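Local atomic coordinates of cell Inhibiting Factor (CifBp) (Burkholderia pseudomallei, PDB entry 3GQM), a protein that deamidates a glutamine side chain of host NEDD8, converting it to glutamate and so shutting down cullin-RING ubiquitin ligases and the host cell cycle. Residues A[104-116]-A[149-162]. Residues are numbered along the deposited sequence; the frame is centred on the assembly and turned at random.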
ATOM      1  N   CYS A 104      -4.557   5.777   0.276  1.00 25.81           N
ATOM      2  CA  CYS A 104      -3.190   5.267   0.369  1.00 25.35           C
ATOM      3  C   CYS A 104      -2.851   4.583   1.699  1.00 24.94           C
ATOM      4  O   CYS A 104      -2.247   3.503   1.702  1.00 23.83           O
ATOM      5  CB  CYS A 104      -2.189   6.385   0.096  1.00 26.13           C
ATOM      6  SG  CYS A 104      -2.203   7.645   1.390  1.00 31.19           S
ATOM      7  N   GLY A 105      -3.224   5.196   2.819  1.00 24.80           N
ATOM      8  CA  GLY A 105      -2.901   4.626   4.160  1.00 25.09           C
ATOM      9  C   GLY A 105      -3.588   3.282   4.368  1.00 25.10           C
ATOM     10  O   GLY A 105      -2.985   2.328   4.858  1.00 25.67           O
ATOM     11  N   LEU A 106      -4.833   3.203   3.926  1.00 24.27           N
ATOM     12  CA  LEU A 106      -5.647   2.021   4.088  1.00 23.87           C
ATOM     13  C   LEU A 106      -5.179   0.871   3.182  1.00 23.83           C
ATOM     14  O   LEU A 106      -5.225  -0.294   3.619  1.00 22.80           O
ATOM     15  CB  LEU A 106      -7.119   2.355   3.795  1.00 24.28           C
ATOM     16  CG  LEU A 106      -8.147   1.243   4.133  1.00 26.00           C
ATOM     17  CD1 LEU A 106      -8.202   1.025   5.658  1.00 25.80           C
ATOM     18  CD2 LEU A 106      -9.538   1.564   3.596  1.00 24.19           C
ATOM     19  N   SER A 107      -4.762   1.181   1.940  1.00 22.24           N
ATOM     20  CA  SER A 107      -4.210   0.142   1.050  1.00 23.15           C
ATOM     21  C   SER A 107      -2.856  -0.371   1.542  1.00 22.04           C
ATOM     22  O   SER A 107      -2.655  -1.589   1.646  1.00 21.41           O
ATOM     23  CB  SER A 107      -4.120   0.593  -0.417  1.00 23.83           C
ATOM     24  OG  SER A 107      -3.211   1.713  -0.564  1.00 26.28           O
ATOM     25  N   ALA A 108      -1.960   0.548   1.925  1.00 20.70           N
ATOM     26  CA  ALA A 108      -0.644   0.165   2.396  1.00 19.99           C
ATOM     27  C   ALA A 108      -0.733  -0.605   3.731  1.00 20.82           C
ATOM     28  O   ALA A 108      -0.042  -1.621   3.916  1.00 21.96           O
ATOM     29  CB  ALA A 108       0.291   1.418   2.540  1.00 20.08           C
ATOM     30  N   ASN A 109      -1.526  -0.109   4.671  1.00 20.46           N
ATOM     31  CA  ASN A 109      -1.655  -0.774   5.966  1.00 21.11           C
ATOM     32  C   ASN A 109      -2.179  -2.229   5.830  1.00 20.32           C
ATOM     33  O   ASN A 109      -1.622  -3.135   6.387  1.00 20.51           O
ATOM     34  CB  ASN A 109      -2.547   0.049   6.912  1.00 21.35           C
ATOM     35  CG  ASN A 109      -1.847   1.266   7.477  1.00 22.24           C
ATOM     36  OD1 ASN A 109      -0.621   1.379   7.459  1.00 26.45           O
ATOM     37  ND2 ASN A 109      -2.627   2.210   7.924  1.00 22.14           N
ATOM     38  N   ASN A 110      -3.222  -2.420   5.050  1.00 20.69           N
ATOM     39  CA  ASN A 110      -3.813  -3.743   4.851  1.00 22.14           C
ATOM     40  C   ASN A 110      -3.007  -4.727   4.003  1.00 22.26           C
ATOM     41  O   ASN A 110      -2.890  -5.900   4.368  1.00 22.38           O
ATOM     42  CB  ASN A 110      -5.239  -3.574   4.335  1.00 20.05           C
ATOM     43  CG  ASN A 110      -6.171  -3.162   5.472  1.00 23.10           C
ATOM     44  OD1 ASN A 110      -6.238  -3.872   6.478  1.00 21.54           O
ATOM     45  ND2 ASN A 110      -6.812  -1.973   5.369  1.00 21.61           N
ATOM     46  N   ILE A 111      -2.428  -4.257   2.889  1.00 22.77           N
ATOM     47  CA  ILE A 111      -1.532  -5.144   2.106  1.00 23.07           C
ATOM     48  C   ILE A 111      -0.265  -5.511   2.896  1.00 23.06           C
ATOM     49  O   ILE A 111       0.247  -6.650   2.789  1.00 23.59           O
ATOM     50  CB  ILE A 111      -1.184  -4.538   0.715  1.00 23.32           C
ATOM     51  CG1 ILE A 111      -2.457  -4.558  -0.183  1.00 23.43           C
ATOM     52  CG2 ILE A 111       0.003  -5.313   0.093  1.00 22.65           C
ATOM     53  CD1 ILE A 111      -2.427  -3.547  -1.369  1.00 27.90           C
ATOM     54  N   PHE A 112       0.225  -4.568   3.694  1.00 21.05           N
ATOM     55  CA  PHE A 112       1.311  -4.866   4.638  1.00 21.15           C
ATOM     56  C   PHE A 112       0.949  -6.031   5.602  1.00 21.73           C
ATOM     57  O   PHE A 112       1.762  -6.946   5.782  1.00 21.44           O
ATOM     58  CB  PHE A 112       1.662  -3.625   5.473  1.00 21.09           C
ATOM     59  CG  PHE A 112       2.842  -3.822   6.430  1.00 22.33           C
ATOM     60  CD1 PHE A 112       4.159  -3.503   6.011  1.00 23.56           C
ATOM     61  CD2 PHE A 112       2.631  -4.332   7.742  1.00 25.06           C
ATOM     62  CE1 PHE A 112       5.266  -3.685   6.858  1.00 23.25           C
ATOM     63  CE2 PHE A 112       3.716  -4.509   8.631  1.00 22.73           C
ATOM     64  CZ  PHE A 112       5.044  -4.188   8.190  1.00 23.69           C
ATOM     65  N   LYS A 113      -0.218  -5.943   6.269  1.00 21.37           N
ATOM     66  CA  LYS A 113      -0.702  -7.026   7.128  1.00 21.39           C
ATOM     67  C   LYS A 113      -0.850  -8.306   6.310  1.00 21.94           C
ATOM     68  O   LYS A 113      -0.332  -9.365   6.737  1.00 20.91           O
ATOM     69  CB  LYS A 113      -2.038  -6.653   7.808  1.00 23.06           C
ATOM     70  CG  LYS A 113      -1.872  -5.576   8.953  1.00 22.96           C
ATOM     71  CD  LYS A 113      -3.267  -5.069   9.438  1.00 23.22           C
ATOM     72  CE  LYS A 113      -4.151  -6.224  10.031  1.00 23.56           C
ATOM     73  NZ  LYS A 113      -3.645  -6.526  11.385  1.00 21.34           N
ATOM     74  N   LEU A 114      -1.506  -8.217   5.136  1.00 20.69           N
ATOM     75  CA  LEU A 114      -1.640  -9.412   4.261  1.00 22.07           C
ATOM     76  C   LEU A 114      -0.305 -10.112   3.977  1.00 22.79           C
ATOM     77  O   LEU A 114      -0.229 -11.341   4.008  1.00 23.59           O
ATOM     78  CB  LEU A 114      -2.311  -9.088   2.922  1.00 21.56           C
ATOM     79  CG  LEU A 114      -2.880 -10.262   2.107  1.00 23.02           C
ATOM     80  CD1 LEU A 114      -4.048 -10.893   2.808  1.00 29.15           C
ATOM     81  CD2 LEU A 114      -3.343  -9.824   0.764  1.00 19.63           C
ATOM     82  N   MET A 115       0.738  -9.342   3.719  1.00 21.89           N
ATOM     83  CA  MET A 115       2.032  -9.935   3.368  1.00 23.48           C
ATOM     84  C   MET A 115       2.773 -10.568   4.568  1.00 24.32           C
ATOM     85  O   MET A 115       3.398 -11.613   4.412  1.00 24.44           O
ATOM     86  CB  MET A 115       2.906  -8.858   2.706  1.00 22.14           C
ATOM     87  CG  MET A 115       2.336  -8.405   1.372  1.00 23.64           C
ATOM     88  SD  MET A 115       3.290  -7.098   0.611  1.00 26.75           S
ATOM     89  CE  MET A 115       4.882  -7.924   0.450  1.00 28.48           C
ATOM     90  N   THR A 116       2.704  -9.908   5.740  1.00 24.26           N
ATOM     91  CA  THR A 116       3.580 -10.188   6.872  1.00 23.57           C
ATOM     92  C   THR A 116       2.970 -11.085   7.943  1.00 24.43           C
ATOM     93  O   THR A 116       3.703 -11.663   8.704  1.00 24.85           O
ATOM     94  CB  THR A 116       4.004  -8.878   7.588  1.00 24.06           C
ATOM     95  OG1 THR A 116       2.844  -8.138   7.978  1.00 23.59           O
ATOM     96  CG2 THR A 116       4.882  -7.997   6.664  1.00 21.23           C
ATOM     97  N   VAL A 149       9.113  -6.274   3.211  1.00 23.20           N
ATOM     98  CA  VAL A 149       8.280  -5.197   2.686  1.00 24.00           C
ATOM     99  C   VAL A 149       8.515  -3.957   3.563  1.00 24.05           C
ATOM    100  O   VAL A 149       8.663  -4.096   4.773  1.00 24.05           O
ATOM    101  CB  VAL A 149       6.806  -5.588   2.604  1.00 23.30           C
ATOM    102  CG1 VAL A 149       6.240  -6.023   3.991  1.00 24.15           C
ATOM    103  CG2 VAL A 149       5.990  -4.430   2.018  1.00 24.66           C
ATOM    104  N   VAL A 150       8.614  -2.782   2.934  1.00 23.28           N
ATOM    105  CA  VAL A 150       8.896  -1.529   3.625  1.00 22.50           C
ATOM    106  C   VAL A 150       7.686  -0.665   3.470  1.00 22.47           C
ATOM    107  O   VAL A 150       7.178  -0.494   2.362  1.00 22.10           O
ATOM    108  CB  VAL A 150      10.073  -0.774   2.996  1.00 22.99           C
ATOM    109  CG1 VAL A 150      10.254   0.583   3.637  1.00 24.87           C
ATOM    110  CG2 VAL A 150      11.371  -1.605   3.115  1.00 23.32           C
ATOM    111  N   ILE A 151       7.185  -0.155   4.584  1.00 22.59           N
ATOM    112  CA  ILE A 151       6.029   0.733   4.522  1.00 24.11           C
ATOM    113  C   ILE A 151       6.559   2.152   4.688  1.00 24.58           C
ATOM    114  O   ILE A 151       7.359   2.461   5.607  1.00 24.32           O
ATOM    115  CB  ILE A 151       4.886   0.341   5.547  1.00 23.84           C
ATOM    116  CG1 ILE A 151       3.702   1.316   5.454  1.00 27.17           C
ATOM    117  CG2 ILE A 151       5.462   0.130   6.976  1.00 24.09           C
ATOM    118  CD1 ILE A 151       2.323   0.748   6.018  1.00 24.76           C
ATOM    119  N   VAL A 152       6.118   3.012   3.783  1.00 23.79           N
ATOM    120  CA  VAL A 152       6.664   4.347   3.739  1.00 23.76           C
ATOM    121  C   VAL A 152       5.595   5.348   4.025  1.00 23.88           C
ATOM    122  O   VAL A 152       4.511   5.365   3.389  1.00 22.98           O
ATOM    123  CB  VAL A 152       7.323   4.654   2.328  1.00 23.48           C
ATOM    124  CG1 VAL A 152       7.943   6.084   2.280  1.00 24.20           C
ATOM    125  CG2 VAL A 152       8.357   3.637   2.031  1.00 24.22           C
ATOM    126  N   ASN A 153       5.928   6.209   4.969  1.00 24.70           N
ATOM    127  CA  ASN A 153       5.117   7.331   5.302  1.00 27.16           C
ATOM    128  C   ASN A 153       5.839   8.635   4.868  1.00 27.85           C
ATOM    129  O   ASN A 153       6.690   9.176   5.567  1.00 27.86           O
ATOM    130  CB  ASN A 153       4.752   7.287   6.806  1.00 28.27           C
ATOM    131  CG  ASN A 153       3.711   8.330   7.167  1.00 33.61           C
ATOM    132  OD1 ASN A 153       3.608   9.355   6.515  1.00 35.49           O
ATOM    133  ND2 ASN A 153       2.948   8.074   8.209  1.00 38.45           N
ATOM    134  N   ASP A 154       5.483   9.110   3.680  1.00 28.39           N
ATOM    135  CA  ASP A 154       6.159  10.229   3.051  1.00 28.45           C
ATOM    136  C   ASP A 154       5.460  11.560   3.239  1.00 28.37           C
ATOM    137  O   ASP A 154       4.528  11.871   2.474  1.00 27.70           O
ATOM    138  CB  ASP A 154       6.322   9.948   1.536  1.00 29.15           C
ATOM    139  CG  ASP A 154       7.363  10.878   0.886  1.00 32.44           C
ATOM    140  OD1 ASP A 154       7.293  12.131   1.137  1.00 31.10           O
ATOM    141  OD2 ASP A 154       8.256  10.342   0.166  1.00 32.26           O
ATOM    142  N   GLY A 155       5.909  12.351   4.242  1.00 29.15           N
ATOM    143  CA  GLY A 155       5.383  13.729   4.512  1.00 28.50           C
ATOM    144  C   GLY A 155       5.571  14.802   3.412  1.00 29.48           C
ATOM    145  O   GLY A 155       4.857  15.821   3.366  1.00 29.00           O
ATOM    146  N   ARG A 156       6.503  14.580   2.489  1.00 28.58           N
ATOM    147  CA  ARG A 156       6.783  15.592   1.475  1.00 28.89           C
ATOM    148  C   ARG A 156       5.658  15.462   0.498  1.00 29.22           C
ATOM    149  O   ARG A 156       5.027  16.436   0.045  1.00 29.58           O
ATOM    150  CB  ARG A 156       8.156  15.307   0.799  1.00 28.15           C
ATOM    151  CG  ARG A 156       9.373  15.651   1.689  1.00 29.98           C
ATOM    152  CD  ARG A 156      10.007  14.442   2.377  1.00 33.78           C
ATOM    153  NE  ARG A 156       9.926  13.282   1.488  1.00 34.44           N
ATOM    154  CZ  ARG A 156      10.947  12.702   0.868  1.00 35.45           C
ATOM    155  NH1 ARG A 156      12.186  13.119   1.066  1.00 33.66           N
ATOM    156  NH2 ARG A 156      10.712  11.652   0.075  1.00 34.29           N
ATOM    157  N   LEU A 157       5.366  14.202   0.215  1.00 29.94           N
ATOM    158  CA  LEU A 157       4.313  13.825  -0.713  1.00 29.79           C
ATOM    159  C   LEU A 157       2.965  13.808  -0.032  1.00 29.21           C
ATOM    160  O   LEU A 157       1.944  13.951  -0.677  1.00 29.82           O
ATOM    161  CB  LEU A 157       4.644  12.428  -1.287  1.00 28.41           C
ATOM    162  CG  LEU A 157       5.653  12.285  -2.445  1.00 29.77           C
ATOM    163  CD1 LEU A 157       6.977  13.009  -2.254  1.00 33.82           C
ATOM    164  CD2 LEU A 157       5.987  10.830  -2.716  1.00 29.33           C
ATOM    165  N   GLY A 158       2.946  13.637   1.286  1.00 29.70           N
ATOM    166  CA  GLY A 158       1.680  13.350   1.995  1.00 29.43           C
ATOM    167  C   GLY A 158       1.133  11.975   1.563  1.00 29.10           C
ATOM    168  O   GLY A 158      -0.067  11.830   1.328  1.00 29.37           O
ATOM    169  N   HIS A 159       2.000  10.967   1.483  1.00 28.37           N
ATOM    170  CA  HIS A 159       1.630   9.688   0.843  1.00 27.73           C
ATOM    171  C   HIS A 159       2.213   8.545   1.611  1.00 26.36           C
ATOM    172  O   HIS A 159       3.273   8.655   2.183  1.00 27.03           O
ATOM    173  CB  HIS A 159       2.112   9.692  -0.626  1.00 27.41           C
ATOM    174  CG  HIS A 159       1.676   8.516  -1.465  1.00 26.39           C
ATOM    175  ND1 HIS A 159       0.390   7.997  -1.452  1.00 25.41           N
ATOM    176  CD2 HIS A 159       2.339   7.847  -2.442  1.00 21.92           C
ATOM    177  CE1 HIS A 159       0.300   7.024  -2.343  1.00 26.50           C
ATOM    178  NE2 HIS A 159       1.478   6.897  -2.947  1.00 24.39           N
ATOM    179  N   LYS A 160       1.481   7.453   1.624  1.00 26.32           N
ATOM    180  CA  LYS A 160       1.869   6.196   2.245  1.00 26.71           C
ATOM    181  C   LYS A 160       1.829   5.134   1.139  1.00 25.40           C
ATOM    182  O   LYS A 160       0.883   5.103   0.333  1.00 25.86           O
ATOM    183  CB  LYS A 160       0.842   5.852   3.337  1.00 27.27           C
ATOM    184  CG  LYS A 160       1.440   5.065   4.464  1.00 31.46           C
ATOM    185  CD  LYS A 160       0.559   5.107   5.730  1.00 39.15           C
ATOM    186  CE  LYS A 160       1.192   4.264   6.831  1.00 40.16           C
ATOM    187  NZ  LYS A 160       0.353   4.257   8.094  1.00 45.93           N
ATOM    188  N   PHE A 161       2.851   4.280   1.079  1.00 23.76           N
ATOM    189  CA  PHE A 161       2.934   3.273   0.035  1.00 22.52           C
ATOM    190  C   PHE A 161       3.913   2.181   0.495  1.00 22.39           C
ATOM    191  O   PHE A 161       4.615   2.322   1.471  1.00 23.07           O
ATOM    192  CB  PHE A 161       3.344   3.903  -1.342  1.00 21.13           C
ATOM    193  CG  PHE A 161       4.744   4.494  -1.373  1.00 20.82           C
ATOM    194  CD1 PHE A 161       5.816   3.745  -1.820  1.00 22.13           C
ATOM    195  CD2 PHE A 161       4.966   5.829  -1.010  1.00 23.29           C
ATOM    196  CE1 PHE A 161       7.136   4.285  -1.861  1.00 24.89           C
ATOM    197  CE2 PHE A 161       6.244   6.402  -1.058  1.00 24.53           C
ATOM    198  CZ  PHE A 161       7.356   5.610  -1.493  1.00 24.52           C
ATOM    199  N   LEU A 162       3.958   1.089  -0.231  1.00 21.90           N
ATOM    200  CA  LEU A 162       4.829  -0.018   0.127  1.00 21.97           C
ATOM    201  C   LEU A 162       5.907  -0.228  -0.947  1.00 21.41           C
ATOM    202  O   LEU A 162       5.656  -0.029  -2.121  1.00 21.41           O
ATOM    203  CB  LEU A 162       3.991  -1.288   0.234  1.00 20.73           C
ATOM    204  CG  LEU A 162       2.795  -1.335   1.195  1.00 21.89           C
ATOM    205  CD1 LEU A 162       2.138  -2.762   1.160  1.00 23.18           C
ATOM    206  CD2 LEU A 162       3.276  -1.077   2.607  1.00 20.30           C
TER
HETATM  207  O   HOH W   1      -0.725   3.183  -0.876  1.00 18.51           O
HETATM  208  O   HOH W   2      -2.163   4.813   8.439  1.00 42.73           O
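Lys160 reaches, fully extended, across the first turns of helix 104-116, past Gly105 to Asn109. Its CB sits 4.0 Å from both Gly105 CA and Cys104 SG, CG faces Ala108 CB at 4.3 Å, and CD passes Gly105 CA at 3.8 Å, the aliphatic chain packing directly on a residue without a side chain. CE then nears Asn109 OD1, and NZ donates to that oxygen (3.1 Å) on a lone pair in the carbonyl plane, at a C=O...N angle of 113°. Water 2 accepts from both NZ and Asn109 ND2, so the amide is bound through both of its polar atoms and its rotation is fixed. Farther along, apolar residues suit the buried interface: small Ala108 lets strand 159-162 come close, Leu162 CD1 presses on Ile111 CG2 at a tight 3.5 Å, and the Phe112 ring, with CG anti to the backbone N (chi1 -177°), extends to Val149 and Ile151. At the helix's N-terminal end, Cys104 CB meets the edge of the His159 ring, 3.4 Å from ND1, while Lys160 N gives Cys104 SG a weak hydrogen bond. This helix-on-sheet packing brings Cys104 SG to 3.9 Å from His159 ND1, while NE2 bonds Gln179 OE1, an arrangement consistent with the inferred Cys-His-Gln triad of a thiol deamidase.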